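Local structure of esterase D (Cellvibrio japonicus, 2W46) at residues A[51-56]-A[135-140]; A[45-50]-A[114-119]. The protein probably takes part in plant cell wall degradation as a secreted hydrolase, the chain here being its family 35 carbohydrate-binding module, which binds calcium and glucuronate. All blocks are in the same frame, centred on the assembly; numbering follows the deposited sequence. Where two conformers were deposited one is given.

How the interactions relate
Both contacts use strand 45-52. From the N terminus the chain enters this strand at 45-50, the first half of interaction 2, and leaves it at 51-56, the first half of interaction 1. Segment 114-119 then returns antiparallel to 45-50 and closes a loop of 63 residues; 135-140 comes back to 51-56 after 78 residues. The segments alternate along the chain, so the two closures cross instead of nesting. Their centres lie about 16 Å apart, yet they meet where Ile50 CG2 packs on Val138 CB at 3.8 Å. Together they tie strands 111-119 and 138-140 to strand 45-52 within one antiparallel sheet.

Interaction 1 (A[51-56]-A[135-140]); sequences DATSSG and GGTVRA
Thr53 and Thr137 set their side chains obliquely across one another, OG1 of Thr53 lying 3.4 Å from CB of Thr137 while the methyls CG2 of the two residues touch at 3.7 Å. With chi1 of 62°, Thr53 holds OG1 between its own N and carbonyl carbon and turns CG2 toward the Arg139 guanidinium, whose NH1 is 3.4 Å away. Thr137 CG2 sits over one face of that guanidinium, displaced from its centre. Asp51 OD2 approaches the edge of the same group, but at 4.5 Å from NH1 it is too far for a direct salt bridge; water 1 spans the gap, donating to OD2 and accepting a weak bond from NH1. The backbones that carry these groups pair antiparallel, strand 138-140 with the end of strand 45-52, in the beta-sandwich of this carbohydrate-binding module. Asp51 and Arg139 form a hydrogen-bonded pair, N of Asp51 reaching O of Arg139 at 2.8 Å, and Thr53 N prolongs the pairing to Thr137 O at 3.1 Å. Water 2 joins Thr53 OG1 to the backbone N of Thr137. On the other face, Ala52 CB meets Val138 CG1 at 4.1 Å, both side chains also resting on Arg58 of strand 56-65.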
loop_
_atom_site.group_PDB
_atom_site.type_symbol
_atom_site.label_atom_id
_atom_site.label_comp_id
_atom_site.label_asym_id
_atom_site.label_seq_id
_atom_site.Cartn_x
_atom_site.Cartn_y
_atom_site.Cartn_z
ATOM N N ASP A 51 8.124 -6.196 9.954
ATOM C CA ASP A 51 8.590 -6.503 11.315
ATOM C C ASP A 51 9.197 -5.216 11.894
ATOM O O ASP A 51 10.056 -4.602 11.268
ATOM C CB ASP A 51 9.652 -7.632 11.258
ATOM C CG ASP A 51 10.115 -8.052 12.636
ATOM O OD1 ASP A 51 9.504 -8.971 13.218
ATOM O OD2 ASP A 51 11.055 -7.427 13.140
ATOM N N ALA A 52 8.735 -4.816 13.076
ATOM C CA ALA A 52 9.256 -3.660 13.791
ATOM C C ALA A 52 9.954 -4.163 15.041
ATOM O O ALA A 52 9.399 -4.989 15.786
ATOM C CB ALA A 52 8.100 -2.707 14.182
ATOM N N THR A 53 11.169 -3.693 15.275
ATOM C CA THR A 53 11.893 -4.131 16.467
ATOM C C THR A 53 11.341 -3.519 17.756
ATOM O O THR A 53 11.565 -4.066 18.850
ATOM C CB THR A 53 13.371 -3.828 16.339
ATOM O OG1 THR A 53 13.542 -2.406 16.235
ATOM C CG2 THR A 53 13.945 -4.494 15.100
ATOM N N SER A 54 10.652 -2.379 17.638
ATOM C CA SER A 54 9.940 -1.744 18.750
ATOM C C SER A 54 8.601 -1.170 18.286
ATOM O O SER A 54 8.453 -0.785 17.117
ATOM C CB SER A 54 10.787 -0.638 19.388
ATOM O OG SER A 54 11.845 -1.222 20.148
ATOM N N SER A 55 7.622 -1.126 19.188
ATOM C CA SER A 55 6.328 -0.492 18.845
ATOM C C SER A 55 6.592 0.991 18.755
ATOM O O SER A 55 7.571 1.486 19.358
ATOM C CB SER A 55 5.273 -0.774 19.899
ATOM O OG SER A 55 5.760 -0.443 21.179
ATOM N N GLY A 56 5.759 1.728 18.007
ATOM C CA GLY A 56 6.021 3.159 17.887
ATOM C C GLY A 56 5.431 3.683 16.603
ATOM O O GLY A 56 5.030 2.884 15.721
ATOM N N GLY A 135 10.494 4.908 10.613
ATOM C CA GLY A 135 10.287 4.912 12.048
ATOM C C GLY A 135 11.036 3.725 12.635
ATOM O O GLY A 135 10.646 2.535 12.397
ATOM N N GLY A 136 12.107 4.032 13.381
ATOM C CA GLY A 136 12.874 2.998 14.123
ATOM C C GLY A 136 13.469 2.002 13.140
ATOM O O GLY A 136 13.973 2.392 12.080
ATOM N N THR A 137 13.421 0.718 13.491
ATOM C CA THR A 137 14.000 -0.350 12.688
ATOM C C THR A 137 12.892 -1.252 12.187
ATOM O O THR A 137 12.220 -1.912 12.965
ATOM C CB THR A 137 15.039 -1.177 13.480
ATOM O OG1 THR A 137 16.100 -0.305 13.879
ATOM C CG2 THR A 137 15.606 -2.321 12.607
ATOM N N VAL A 138 12.707 -1.255 10.872
ATOM C CA VAL A 138 11.648 -2.027 10.250
ATOM C C VAL A 138 12.238 -2.789 9.067
ATOM O O VAL A 138 13.077 -2.259 8.321
ATOM C CB VAL A 138 10.476 -1.135 9.764
ATOM C CG1 VAL A 138 9.627 -0.653 10.973
ATOM C CG2 VAL A 138 10.984 0.055 8.917
ATOM N N ARG A 139 11.806 -4.037 8.921
ATOM C CA ARG A 139 12.271 -4.918 7.873
ATOM C C ARG A 139 11.058 -5.672 7.351
ATOM O O ARG A 139 9.976 -5.630 7.966
ATOM C CB ARG A 139 13.268 -5.932 8.448
ATOM C CG ARG A 139 14.492 -5.353 9.110
ATOM C CD ARG A 139 15.333 -6.495 9.648
ATOM N NE ARG A 139 16.467 -6.072 10.490
ATOM C CZ ARG A 139 16.434 -5.963 11.825
ATOM N NH1 ARG A 139 15.317 -6.194 12.504
ATOM N NH2 ARG A 139 17.527 -5.595 12.476
ATOM N N ALA A 140 11.218 -6.374 6.223
ATOM C CA ALA A 140 10.158 -7.284 5.757
ATOM C C ALA A 140 9.695 -8.240 6.847
ATOM O O ALA A 140 10.521 -8.896 7.509
ATOM C CB ALA A 140 10.607 -8.095 4.501
HETATM O O HOH W 1 12.847 -5.557 12.285
HETATM O O HOH W 2 12.086 -0.122 15.985
#

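Interaction 2 (A[45-50]-A[114-119]); sequences AVVWAI and IVQLSA
Strands 45-50 and 114-119 run antiparallel, their axes approaching to 4.6 Å with 160° between their directions, and the hydrogen-bonded pairs Val46-Leu117 and Trp48-Val115 each contribute two backbone bonds. Trp48 lies on the same face as Val46, Val115 and Leu117. Its chi1 of -58° sets CG beside the backbone N, and the ring turns its edge to the neighbouring strand, with CE3 3.4 Å from Val115 O and CZ3 3.8 Å from Leu117 CB; Val115 CG1 stands off the ring plane near CE3. Val46 CG1 lies over one face of the indole, nearer the ring's border than its middle. The other methyl of Val115, CG2, meets Ile50 CD1 at 3.7 Å as the two side chains cross. This face belongs to the hydrophobic interior of the beta-sandwich, for Trp48 also packs on Ile128 and Leu131 of strand 127-134 in the second sheet. Phe16, on the adjacent strand 16-19, meets the indole with the planes at about 90°. The Trp48 side chain is about 8 Å from the bound calcium ion. On the opposite face, Val47 has its methyls divided between two partners. CG1 is 3.5 Å from Ile114 CG2, whereas CG2 lies 3.9 Å from Gln116 CG, the glutamine running alongside the valine in the same direction. Ile114 bends its chain back through chi2, near -60°, bringing CD1 to Ala49 CB at 3.4 Å, a closer approach than two methyl carbons normally make.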
loop_
_atom_site.group_PDB
_atom_site.type_symbol
_atom_site.label_atom_id
_atom_site.label_comp_id
_atom_site.label_asym_id
_atom_site.label_seq_id
_atom_site.Cartn_x
_atom_site.Cartn_y
_atom_site.Cartn_z
ATOM N N ALA A 45 -7.682 -5.824 -2.077
ATOM C CA ALA A 45 -6.594 -5.342 -1.250
ATOM C C ALA A 45 -5.206 -5.534 -1.857
ATOM O O ALA A 45 -5.005 -6.325 -2.808
ATOM C CB ALA A 45 -6.655 -5.995 0.171
ATOM N N VAL A 46 -4.270 -4.764 -1.319
ATOM C CA VAL A 46 -2.840 -5.012 -1.443
ATOM C C VAL A 46 -2.379 -5.185 0.006
ATOM O O VAL A 46 -2.823 -4.433 0.892
ATOM C CB VAL A 46 -2.124 -3.832 -2.088
ATOM C CG1 VAL A 46 -0.645 -4.139 -2.260
ATOM C CG2 VAL A 46 -2.762 -3.536 -3.478
ATOM N N VAL A 47 -1.532 -6.179 0.260
ATOM C CA VAL A 47 -1.184 -6.558 1.651
ATOM C C VAL A 47 0.333 -6.717 1.749
ATOM O O VAL A 47 0.952 -7.326 0.899
ATOM C CB VAL A 47 -1.893 -7.909 2.060
ATOM C CG1 VAL A 47 -1.544 -8.332 3.500
ATOM C CG2 VAL A 47 -3.396 -7.780 1.860
ATOM N N TRP A 48 0.918 -6.145 2.794
ATOM C CA TRP A 48 2.343 -6.247 3.017
ATOM C C TRP A 48 2.535 -6.706 4.451
ATOM O O TRP A 48 1.585 -6.711 5.260
ATOM C CB TRP A 48 2.972 -4.872 2.925
ATOM C CG TRP A 48 2.782 -4.090 1.631
ATOM C CD1 TRP A 48 3.621 -4.073 0.580
ATOM C CD2 TRP A 48 1.740 -3.144 1.342
ATOM N NE1 TRP A 48 3.162 -3.177 -0.387
ATOM C CE2 TRP A 48 2.000 -2.610 0.067
ATOM C CE3 TRP A 48 0.596 -2.711 2.036
ATOM C CZ2 TRP A 48 1.184 -1.646 -0.513
ATOM C CZ3 TRP A 48 -0.215 -1.745 1.448
ATOM C CH2 TRP A 48 0.074 -1.233 0.194
ATOM N N ALA A 49 3.786 -7.035 4.788
ATOM C CA ALA A 49 4.106 -7.404 6.154
ATOM C C ALA A 49 5.400 -6.726 6.533
ATOM O O ALA A 49 6.371 -6.739 5.779
ATOM C CB ALA A 49 4.215 -8.901 6.346
ATOM N N ILE A 50 5.398 -6.165 7.734
ATOM C CA ILE A 50 6.535 -5.431 8.261
ATOM C C ILE A 50 6.844 -5.935 9.692
ATOM O O ILE A 50 5.932 -6.052 10.538
ATOM C CB ILE A 50 6.168 -3.923 8.328
ATOM C CG1 ILE A 50 5.891 -3.356 6.927
ATOM C CG2 ILE A 50 7.262 -3.099 9.007
ATOM C CD1 ILE A 50 4.831 -2.260 7.008
ATOM N N ILE A 114 0.869 -7.059 9.767
ATOM C CA ILE A 114 0.275 -7.239 8.433
ATOM C C ILE A 114 -0.532 -5.969 8.117
ATOM O O ILE A 114 -1.481 -5.602 8.866
ATOM C CB ILE A 114 -0.638 -8.504 8.366
ATOM C CG1 ILE A 114 0.144 -9.780 8.750
ATOM C CG2 ILE A 114 -1.308 -8.633 6.980
ATOM C CD1 ILE A 114 1.357 -9.973 7.901
ATOM N N VAL A 115 -0.131 -5.276 7.046
ATOM C CA VAL A 115 -0.746 -4.028 6.634
ATOM C C VAL A 115 -1.588 -4.299 5.374
ATOM O O VAL A 115 -1.039 -4.649 4.335
ATOM C CB VAL A 115 0.334 -2.938 6.355
ATOM C CG1 VAL A 115 -0.280 -1.651 5.812
ATOM C CG2 VAL A 115 1.203 -2.660 7.637
ATOM N N GLN A 116 -2.906 -4.116 5.477
ATOM C CA GLN A 116 -3.812 -4.291 4.323
ATOM C C GLN A 116 -4.324 -2.944 3.893
ATOM O O GLN A 116 -4.877 -2.210 4.712
ATOM C CB GLN A 116 -5.012 -5.159 4.730
ATOM C CG GLN A 116 -4.589 -6.480 5.389
ATOM C CD GLN A 116 -5.599 -7.625 5.161
ATOM O OE1 GLN A 116 -6.756 -7.386 4.736
ATOM N NE2 GLN A 116 -5.165 -8.887 5.455
ATOM N N LEU A 117 -4.130 -2.606 2.626
ATOM C CA LEU A 117 -4.805 -1.445 2.056
ATOM C C LEU A 117 -5.923 -1.994 1.154
ATOM O O LEU A 117 -5.635 -2.713 0.193
ATOM C CB LEU A 117 -3.823 -0.584 1.245
ATOM C CG LEU A 117 -4.473 0.650 0.567
ATOM C CD1 LEU A 117 -4.820 1.713 1.640
ATOM C CD2 LEU A 117 -3.535 1.255 -0.463
ATOM N N SER A 118 -7.186 -1.703 1.503
ATOM C CA SER A 118 -8.378 -2.228 0.800
ATOM C C SER A 118 -9.215 -1.109 0.180
ATOM O O SER A 118 -9.343 -0.047 0.766
ATOM C CB SER A 118 -9.295 -2.974 1.771
ATOM O OG SER A 118 -8.684 -4.129 2.308
ATOM N N ALA A 119 -9.837 -1.388 -0.957
ATOM C CA ALA A 119 -10.748 -0.472 -1.625
ATOM C C ALA A 119 -12.037 -0.221 -0.817
ATOM O O ALA A 119 -12.669 -1.156 -0.310
ATOM C CB ALA A 119 -11.105 -1.051 -3.011
#